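Local coordinates for protein putative glucarate dehydratase (Pseudomonas fluorescens, PDB 4IT1) that probably catalyses the magnesium-dependent dehydration of D-glucarate to 5-dehydro-4-deoxy-D-glucarate, as a member of the enolase superfamily, at residues Q195-A200 and K229-A234; S211-A216 and P239-P244; Q265-P270 and T284-A289. All blocks are in the same frame, centred on the assembly; numbering follows the deposited sequence.

In the fold
From the N terminus, helix 193-207 comes first, and contact 1 closes the loop from it to helix 221-234 with strand 212-215 in between. Contact 2 pairs that strand with 240-243, enclosing helix 221-234. The segments of contacts 1 and 2 therefore alternate along the chain, and they touch where Ile196 and Leu231 reach strand 212-215. Contact 3 follows in series, joining 266-268 to 288-290 around helix 274-284. Strands 240-243 and 266-268 are neighbours in the same sheet, so contacts 2 and 3 continue across it and share one magnesium ion. Contact 1 ties the outer helices, its nearest atoms about 8 Å from those of contact 3.

Contact 1: Q195-A200 and K229-A234; sequences QIVAQA and KALKKA
Leu231 of helix 221-234 fits against Ile196 and Ala200, which lie one turn apart on helix 193-207. Its CB sets the direction: with CG anti to the carbonyl carbon (chi1 -82°), the branch swings from the flank of its helix toward the neighbour. CG then comes within 4.0 Å of Ile196 CG2. Beyond it the two methyls part. CD1 meets the same Ile196 CG2 at 3.8 Å, whereas CD2 sits 3.8 Å from Ala200 CB and also faces the Ile212 methyl CD1 of the strand beneath.

Val197 fills the outer side of the interface, and its two methyls divide the work. CG1, anti to the backbone N (chi1 163°), lies 3.8 Å from Ala234 CB; CG2 rests over the backbone of the preceding turn, 3.8 Å from Ala230 O and 4.0 Å from Ala230 CB. The segment axes approach to 9.5 Å, and their directions differ by 46°. The side chains that meet are all apolar, with one methyl also resting on a backbone carbonyl, and 214 Å² of surface is buried in all.

Burial is graded across it. Ala234 is exposed and Val197 partly so, while Ile196, Ala200 and Leu231 are buried and all touch Leu170 of strand 163-170. The polar Gln199, which faces elsewhere, is anchored by its NE2 to Phe171 O. Two helices crossing at this angle over parallel strands are characteristic of the outer helical layer of the modified TIM barrel of the enolase superfamily.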
loop_
_atom_site.group_PDB
_atom_site.type_symbol
_atom_site.label_atom_id
_atom_site.label_comp_id
_atom_site.label_asym_id
_atom_site.label_seq_id
_atom_site.Cartn_x
_atom_site.Cartn_y
_atom_site.Cartn_z
ATOM N N GLN A 195 -7.373 -9.150 42.331
ATOM C CA GLN A 195 -8.383 -9.685 41.414
ATOM C C GLN A 195 -7.953 -9.564 39.954
ATOM O O GLN A 195 -8.345 -10.381 39.113
ATOM C CB GLN A 195 -9.720 -8.971 41.627
ATOM C CG GLN A 195 -10.322 -9.161 43.010
ATOM C CD GLN A 195 -11.290 -8.055 43.402
ATOM O OE1 GLN A 195 -11.106 -6.887 43.056
ATOM N NE2 GLN A 195 -12.323 -8.421 44.146
ATOM N N ILE A 196 -7.161 -8.533 39.663
ATOM C CA ILE A 196 -6.612 -8.322 38.317
ATOM C C ILE A 196 -5.494 -9.324 38.016
ATOM O O ILE A 196 -5.501 -9.969 36.960
ATOM C CB ILE A 196 -6.172 -6.844 38.090
ATOM C CG1 ILE A 196 -7.334 -6.022 37.513
ATOM C CG2 ILE A 196 -4.981 -6.739 37.145
ATOM C CD1 ILE A 196 -7.770 -6.429 36.113
ATOM N N VAL A 197 -4.556 -9.459 38.959
ATOM C CA VAL A 197 -3.484 -10.461 38.875
ATOM C C VAL A 197 -4.088 -11.836 38.590
ATOM O O VAL A 197 -3.685 -12.522 37.647
ATOM C CB VAL A 197 -2.620 -10.479 40.160
ATOM C CG1 VAL A 197 -1.793 -11.757 40.257
ATOM C CG2 VAL A 197 -1.710 -9.257 40.211
ATOM N N ALA A 198 -5.087 -12.198 39.392
ATOM C CA ALA A 198 -5.846 -13.431 39.220
ATOM C C ALA A 198 -6.506 -13.528 37.841
ATOM O O ALA A 198 -6.534 -14.604 37.242
ATOM C CB ALA A 198 -6.888 -13.549 40.317
ATOM N N GLN A 199 -7.030 -12.410 37.339
ATOM C CA GLN A 199 -7.699 -12.399 36.035
ATOM C C GLN A 199 -6.704 -12.683 34.902
ATOM O O GLN A 199 -7.009 -13.422 33.958
ATOM C CB GLN A 199 -8.428 -11.066 35.804
ATOM C CG GLN A 199 -9.240 -11.021 34.513
ATOM C CD GLN A 199 -9.659 -9.612 34.112
ATOM O OE1 GLN A 199 -9.260 -9.107 33.058
ATOM N NE2 GLN A 199 -10.470 -8.973 34.949
ATOM N N ALA A 200 -5.517 -12.089 35.006
ATOM C CA ALA A 200 -4.437 -12.324 34.043
ATOM C C ALA A 200 -3.971 -13.777 34.092
ATOM O O ALA A 200 -3.866 -14.440 33.052
ATOM C CB ALA A 200 -3.271 -11.379 34.301
ATOM N N LYS A 229 2.082 -2.468 39.006
ATOM C CA LYS A 229 3.161 -2.945 39.878
ATOM C C LYS A 229 2.940 -4.411 40.252
ATOM O O LYS A 229 3.830 -5.251 40.064
ATOM C CB LYS A 229 3.253 -2.104 41.157
ATOM C CG LYS A 229 3.445 -0.609 40.953
ATOM C CD LYS A 229 4.898 -0.234 40.734
ATOM C CE LYS A 229 5.052 1.273 40.668
ATOM N NZ LYS A 229 6.302 1.643 39.952
ATOM N N ALA A 230 1.745 -4.706 40.763
ATOM C CA ALA A 230 1.380 -6.057 41.175
ATOM C C ALA A 230 1.465 -7.055 40.013
ATOM O O ALA A 230 1.893 -8.196 40.203
ATOM C CB ALA A 230 -0.007 -6.063 41.800
ATOM N N LEU A 231 1.074 -6.619 38.816
ATOM C CA LEU A 231 1.213 -7.435 37.608
ATOM C C LEU A 231 2.674 -7.674 37.205
ATOM O O LEU A 231 3.013 -8.755 36.713
ATOM C CB LEU A 231 0.462 -6.802 36.435
ATOM C CG LEU A 231 -1.044 -7.033 36.328
ATOM C CD1 LEU A 231 -1.658 -6.010 35.383
ATOM C CD2 LEU A 231 -1.338 -8.446 35.855
ATOM N N LYS A 232 3.517 -6.657 37.396
ATOM C CA LYS A 232 4.955 -6.740 37.106
ATOM C C LYS A 232 5.635 -7.669 38.114
ATOM O O LYS A 232 6.510 -8.465 37.754
ATOM C CB LYS A 232 5.593 -5.345 37.157
ATOM C CG LYS A 232 7.044 -5.274 36.704
ATOM C CD LYS A 232 7.726 -4.035 37.276
ATOM C CE LYS A 232 9.189 -3.927 36.862
ATOM N NZ LYS A 232 9.358 -3.514 35.437
ATOM N N LYS A 233 5.220 -7.546 39.374
ATOM C CA LYS A 233 5.677 -8.411 40.450
ATOM C C LYS A 233 5.256 -9.854 40.182
ATOM O O LYS A 233 6.081 -10.764 40.261
ATOM C CB LYS A 233 5.120 -7.925 41.789
ATOM C CG LYS A 233 5.730 -8.602 43.004
ATOM C CD LYS A 233 5.106 -8.086 44.288
ATOM C CE LYS A 233 5.612 -8.867 45.491
ATOM N NZ LYS A 233 5.081 -8.324 46.769
ATOM N N ALA A 234 3.985 -10.051 39.842
ATOM C CA ALA A 234 3.457 -11.389 39.583
ATOM C C ALA A 234 4.029 -12.007 38.319
ATOM O O ALA A 234 4.197 -13.224 38.244
ATOM C CB ALA A 234 1.939 -11.372 39.516
#

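Contact 2: S211-A216 and P239-P244; sequences SIKLKA and PLRIDP. With MG (magnesium ion), chain E.
Strands 212-215 and 240-243 run parallel, 24° apart in direction, with Ile212 opposite Leu240 and Lys215 opposite Asp243, and five backbone bonds join their segments. In the last of these, Ala216 N meets Asp243 O at 2.9 Å from well above the carbonyl plane, where the strands end.

On the face toward helix 221-234, Ile212 and Leu240 lie side by side, Ile212 CB lying 3.7 Å from Leu240 CD2, and Leu214 CB packs on Ile242 CG2 at 3.9 Å. Both Leu240 and Ile242 reach Ile228 of that helix.

The other face is polar. Lys213 and Arg241 cross at about a right angle, Lys213 CE lying 3.8 Å from Arg241 CB, and their ends share a water, weakly held on the arginine side. Lys213 NZ goes on to a salt bridge with Asp369, and Arg241 NH2 donates a hydrogen bond to Gln265 OE1. Ser211 CB covers one face of the guanidinium, 3.7 Å from Arg241 CZ. A leucine in place of Arg241 would probably leave Gln265 OE1 without its donor and uncover Ser211.

Asp243 CG stands anti to its N (chi1 -172°), which carries the carboxylate to the magnesium: OD2 binds the metal at 2.0 Å and accepts a weak hydrogen bond, part of a salt bridge, from Lys215 NZ at 3.0 Å. OD1 accepts from a metal-bound water and from Asn245 N. Lys215, the predicted proton acceptor, also bonds weakly to a tartrate, probably from the crystallisation liquor. Asp243 and Lys215 mark the C-terminal strand ends of a beta-alpha-beta unit, the active-site end of an enolase-superfamily barrel.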
loop_
_atom_site.group_PDB
_atom_site.type_symbol
_atom_site.label_atom_id
_atom_site.label_comp_id
_atom_site.label_asym_id
_atom_site.label_seq_id
_atom_site.Cartn_x
_atom_site.Cartn_y
_atom_site.Cartn_z
ATOM N N SER A 211 2.393 -11.280 26.706
ATOM C CA SER A 211 2.347 -9.849 27.028
ATOM C C SER A 211 0.984 -9.450 27.585
ATOM O O SER A 211 -0.010 -10.143 27.367
ATOM C CB SER A 211 2.685 -9.013 25.797
ATOM O OG SER A 211 1.937 -9.446 24.680
ATOM N N ILE A 212 0.941 -8.333 28.310
ATOM C CA ILE A 212 -0.295 -7.889 28.965
ATOM C C ILE A 212 -0.672 -6.422 28.666
ATOM O O ILE A 212 0.163 -5.507 28.794
ATOM C CB ILE A 212 -0.232 -8.102 30.495
ATOM C CG1 ILE A 212 0.117 -9.559 30.841
ATOM C CG2 ILE A 212 -1.559 -7.731 31.134
ATOM C CD1 ILE A 212 0.602 -9.764 32.266
ATOM N N LYS A 213 -1.932 -6.213 28.275
ATOM C CA LYS A 213 -2.506 -4.859 28.165
ATOM C C LYS A 213 -3.684 -4.649 29.115
ATOM O O LYS A 213 -4.691 -5.367 29.039
ATOM C CB LYS A 213 -2.953 -4.550 26.729
ATOM C CG LYS A 213 -3.581 -3.159 26.579
ATOM C CD LYS A 213 -3.672 -2.723 25.131
ATOM C CE LYS A 213 -2.336 -2.226 24.597
ATOM N NZ LYS A 213 -2.320 -2.335 23.108
ATOM N N LEU A 214 -3.566 -3.652 29.990
ATOM C CA LEU A 214 -4.669 -3.275 30.876
ATOM C C LEU A 214 -5.524 -2.110 30.334
ATOM O O LEU A 214 -4.994 -1.051 29.975
ATOM C CB LEU A 214 -4.133 -2.925 32.266
ATOM C CG LEU A 214 -5.167 -2.434 33.276
ATOM C CD1 LEU A 214 -5.992 -3.589 33.826
ATOM C CD2 LEU A 214 -4.495 -1.659 34.398
ATOM N N LYS A 215 -6.842 -2.313 30.290
ATOM C CA LYS A 215 -7.785 -1.237 29.983
ATOM C C LYS A 215 -7.895 -0.282 31.166
ATOM O O LYS A 215 -8.448 -0.639 32.209
ATOM C CB LYS A 215 -9.164 -1.788 29.629
ATOM C CG LYS A 215 -10.201 -0.705 29.330
ATOM C CD LYS A 215 -10.396 -0.472 27.833
ATOM C CE LYS A 215 -9.194 0.184 27.171
ATOM N NZ LYS A 215 -9.325 0.205 25.687
ATOM N N ALA A 216 -7.377 0.932 31.002
ATOM C CA ALA A 216 -7.270 1.866 32.126
ATOM C C ALA A 216 -8.168 3.105 32.005
ATOM O O ALA A 216 -9.195 3.073 31.320
ATOM C CB ALA A 216 -5.818 2.261 32.350
ATOM N N PRO A 239 5.975 -8.102 28.967
ATOM C CA PRO A 239 5.837 -6.706 28.543
ATOM C C PRO A 239 4.453 -6.173 28.930
ATOM O O PRO A 239 3.437 -6.827 28.648
ATOM C CB PRO A 239 5.987 -6.783 27.018
ATOM C CG PRO A 239 6.687 -8.078 26.759
ATOM C CD PRO A 239 6.164 -9.003 27.817
ATOM N N LEU A 240 4.428 -5.019 29.599
ATOM C CA LEU A 240 3.177 -4.428 30.091
ATOM C C LEU A 240 2.801 -3.131 29.368
ATOM O O LEU A 240 3.654 -2.266 29.126
ATOM C CB LEU A 240 3.246 -4.185 31.602
ATOM C CG LEU A 240 3.551 -5.386 32.507
ATOM C CD1 LEU A 240 3.830 -4.936 33.934
ATOM C CD2 LEU A 240 2.415 -6.393 32.480
ATOM N N ARG A 241 1.518 -3.022 29.024
ATOM C CA ARG A 241 0.953 -1.858 28.325
ATOM C C ARG A 241 -0.386 -1.437 28.953
ATOM O O ARG A 241 -1.082 -2.267 29.547
ATOM C CB ARG A 241 0.712 -2.196 26.853
ATOM C CG ARG A 241 1.928 -2.677 26.090
ATOM C CD ARG A 241 1.553 -3.771 25.101
ATOM N NE ARG A 241 2.739 -4.514 24.675
ATOM C CZ ARG A 241 2.736 -5.708 24.086
ATOM N NH1 ARG A 241 1.602 -6.349 23.829
ATOM N NH2 ARG A 241 3.889 -6.268 23.755
ATOM N N ILE A 242 -0.742 -0.156 28.812
ATOM C CA ILE A 242 -2.056 0.351 29.255
ATOM C C ILE A 242 -2.732 1.243 28.227
ATOM O O ILE A 242 -2.063 1.926 27.454
ATOM C CB ILE A 242 -1.987 1.140 30.578
ATOM C CG1 ILE A 242 -0.878 2.198 30.526
ATOM C CG2 ILE A 242 -1.824 0.196 31.754
ATOM C CD1 ILE A 242 -0.982 3.260 31.596
ATOM N N ASP A 243 -4.064 1.236 28.245
ATOM C CA ASP A 243 -4.879 2.110 27.402
ATOM C C ASP A 243 -5.849 2.916 28.266
ATOM O O ASP A 243 -6.965 2.462 28.529
ATOM C CB ASP A 243 -5.663 1.283 26.371
ATOM C CG ASP A 243 -6.388 2.149 25.342
ATOM O OD1 ASP A 243 -6.379 3.392 25.480
ATOM O OD2 ASP A 243 -6.964 1.588 24.380
ATOM N N PRO A 244 -5.431 4.111 28.726
ATOM C CA PRO A 244 -6.371 4.935 29.496
ATOM C C PRO A 244 -7.408 5.681 28.639
ATOM O O PRO A 244 -8.141 6.512 29.167
ATOM C CB PRO A 244 -5.458 5.936 30.230
ATOM C CG PRO A 244 -4.057 5.430 30.048
ATOM C CD PRO A 244 -4.068 4.666 28.760
HETATM MG MG MG E . -7.436 2.018 22.456
HETATM O O HOH W 1 -1.231 -5.399 22.914
HETATM O O HOH W 2 -7.005 4.060 23.017
HETATM O O HOH W 3 -8.078 0.077 21.982
HETATM O O HOH W 4 -9.397 2.592 22.368
#

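Contact 3: Q265-P270 and T284-A289; sequences QYYEDP and TGLPLA. With MG (magnesium ion), chain E.
Ala289 and Tyr266 form the close-packed end of this contact, where Ala289 CB lies 3.6 Å from Tyr266 CD1. The ring is brought there by a chi1 of 68°, which places CG between the backbone N and the carbonyl carbon. Beyond the ring, Tyr266 OH bonds to Lys213 NZ.

Three backbone bonds fix the parallel pairing. Tyr267 N binds Pro287 O at 3.1 Å, Ala289 N binds Tyr267 O at 2.8 Å, and Asp269 N binds Ala289 O at 2.7 Å. Glu268 CG also lies 3.8 Å from Ala289 O, so the base of the glutamate is braced by the neighbouring strand. On the opposite face Leu288 CD2 touches both Tyr267 CB and Pro270 CG; helix 274-284 covers Leu288 and Pro270, while helix 250-260 covers Tyr267.

The other end lies nearer solvent. Leu286 and Pro287 are partly exposed, though the contacts are as short: Leu286 CD1 approaches Tyr267 CE1 obliquely at 3.6 Å, and Pro287 CG leans on Gln265 O. Here the chain has just left helix 274-284 through Gly285, exposed and with positive phi, and Leu286 N donates to Thr284 OG1 in an ST turn.

At the buried end the Glu268 side chain reaches the magnesium. With CG anti to the backbone N (chi1 -174°) and the chain extended beyond it, OE2 binds the metal at 2.1 Å, alongside Asp243, Asn291 and three waters. Asp269 OD2 accepts from one of those waters and from Asn291 N, while OD1 is held by Thr290 OG1. This chemistry implies a first-shell glutamate set by strand pairing; Asp269, also known as a magnesium ligand, here stands in the second shell and probably orients a metal-bound water.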
loop_
_atom_site.group_PDB
_atom_site.type_symbol
_atom_site.label_atom_id
_atom_site.label_comp_id
_atom_site.label_asym_id
_atom_site.label_seq_id
_atom_site.Cartn_x
_atom_site.Cartn_y
_atom_site.Cartn_z
ATOM N N GLN A 265 6.122 -1.212 28.716
ATOM C CA GLN A 265 6.650 -1.237 27.349
ATOM C C GLN A 265 6.215 -0.001 26.546
ATOM O O GLN A 265 7.052 0.644 25.903
ATOM C CB GLN A 265 6.232 -2.519 26.617
ATOM C CG GLN A 265 7.014 -2.763 25.332
ATOM C CD GLN A 265 6.526 -3.970 24.541
ATOM O OE1 GLN A 265 5.326 -4.198 24.406
ATOM N NE2 GLN A 265 7.465 -4.744 24.002
ATOM N N TYR A 266 4.913 0.308 26.573
ATOM C CA TYR A 266 4.382 1.552 25.986
ATOM C C TYR A 266 3.060 2.004 26.613
ATOM O O TYR A 266 2.350 1.206 27.219
ATOM C CB TYR A 266 4.265 1.474 24.446
ATOM C CG TYR A 266 3.222 0.521 23.862
ATOM C CD1 TYR A 266 1.850 0.742 24.027
ATOM C CD2 TYR A 266 3.609 -0.566 23.083
ATOM C CE1 TYR A 266 0.904 -0.115 23.464
ATOM C CE2 TYR A 266 2.670 -1.426 22.518
ATOM C CZ TYR A 266 1.323 -1.201 22.714
ATOM O OH TYR A 266 0.397 -2.066 22.147
ATOM N N TYR A 267 2.753 3.292 26.459
ATOM C CA TYR A 267 1.487 3.874 26.899
ATOM C C TYR A 267 0.624 4.140 25.671
ATOM O O TYR A 267 1.030 4.884 24.769
ATOM C CB TYR A 267 1.724 5.208 27.598
ATOM C CG TYR A 267 2.539 5.178 28.877
ATOM C CD1 TYR A 267 3.912 4.914 28.859
ATOM C CD2 TYR A 267 1.944 5.477 30.101
ATOM C CE1 TYR A 267 4.655 4.909 30.034
ATOM C CE2 TYR A 267 2.677 5.485 31.280
ATOM C CZ TYR A 267 4.028 5.198 31.245
ATOM O OH TYR A 267 4.747 5.203 32.420
ATOM N N GLU A 268 -0.548 3.529 25.602
ATOM C CA GLU A 268 -1.508 3.778 24.535
ATOM C C GLU A 268 -2.484 4.888 24.907
ATOM O O GLU A 268 -3.169 4.763 25.864
ATOM C CB GLU A 268 -2.291 2.509 24.214
ATOM C CG GLU A 268 -3.212 2.625 23.006
ATOM C CD GLU A 268 -4.305 1.577 22.934
ATOM O OE1 GLU A 268 -4.137 0.478 23.448
ATOM O OE2 GLU A 268 -5.349 1.843 22.342
ATOM N N ASP A 269 -2.526 5.970 24.149
ATOM C CA ASP A 269 -3.496 7.070 24.381
ATOM C C ASP A 269 -3.676 7.423 25.855
ATOM O O ASP A 269 -4.780 7.319 26.383
ATOM C CB ASP A 269 -4.875 6.717 23.799
ATOM C CG ASP A 269 -4.847 6.571 22.306
ATOM O OD1 ASP A 269 -4.272 7.457 21.642
ATOM O OD2 ASP A 269 -5.388 5.566 21.790
ATOM N N PRO A 270 -2.594 7.811 26.543
ATOM C CA PRO A 270 -2.848 8.198 27.929
ATOM C C PRO A 270 -3.571 9.544 28.063
ATOM O O PRO A 270 -4.249 9.779 29.060
ATOM C CB PRO A 270 -1.444 8.279 28.535
ATOM C CG PRO A 270 -0.527 8.474 27.376
ATOM C CD PRO A 270 -1.155 7.742 26.232
ATOM N N THR A 284 8.582 13.717 28.137
ATOM C CA THR A 284 8.982 12.482 28.814
ATOM C C THR A 284 9.914 11.596 27.981
ATOM O O THR A 284 10.745 10.877 28.532
ATOM C CB THR A 284 7.763 11.626 29.199
ATOM O OG1 THR A 284 7.101 11.183 28.008
ATOM C CG2 THR A 284 6.787 12.410 30.080
ATOM N N GLY A 285 9.762 11.641 26.658
ATOM C CA GLY A 285 10.463 10.722 25.764
ATOM C C GLY A 285 9.825 9.338 25.713
ATOM O O GLY A 285 10.371 8.423 25.095
ATOM N N LEU A 286 8.663 9.180 26.351
ATOM C CA LEU A 286 7.970 7.882 26.406
ATOM C C LEU A 286 7.377 7.419 25.071
ATOM O O LEU A 286 6.955 8.254 24.254
ATOM C CB LEU A 286 6.882 7.905 27.471
ATOM C CG LEU A 286 7.392 7.854 28.911
ATOM C CD1 LEU A 286 6.242 8.108 29.871
ATOM C CD2 LEU A 286 8.087 6.531 29.215
ATOM N N PRO A 287 7.342 6.084 24.845
ATOM C CA PRO A 287 6.752 5.551 23.614
ATOM C C PRO A 287 5.226 5.557 23.676
ATOM O O PRO A 287 4.620 4.788 24.442
ATOM C CB PRO A 287 7.287 4.107 23.541
ATOM C CG PRO A 287 8.033 3.862 24.823
ATOM C CD PRO A 287 7.772 5.005 25.756
ATOM N N LEU A 288 4.615 6.430 22.877
ATOM C CA LEU A 288 3.161 6.562 22.866
ATOM C C LEU A 288 2.540 5.858 21.675
ATOM O O LEU A 288 2.979 6.021 20.530
ATOM C CB LEU A 288 2.735 8.025 22.935
ATOM C CG LEU A 288 3.327 8.838 24.090
ATOM C CD1 LEU A 288 2.828 10.272 24.035
ATOM C CD2 LEU A 288 3.022 8.210 25.444
ATOM N N ALA A 289 1.524 5.057 21.972
ATOM C CA ALA A 289 0.760 4.338 20.968
ATOM C C ALA A 289 -0.635 4.943 20.913
ATOM O O ALA A 289 -1.071 5.585 21.878
ATOM C CB ALA A 289 0.670 2.863 21.335
HETATM MG MG MG E . -7.436 2.018 22.456
HETATM O O HOH W 2 -7.005 4.060 23.017
HETATM O O HOH W 3 -8.078 0.077 21.982
HETATM O O HOH W 4 -9.397 2.592 22.368
#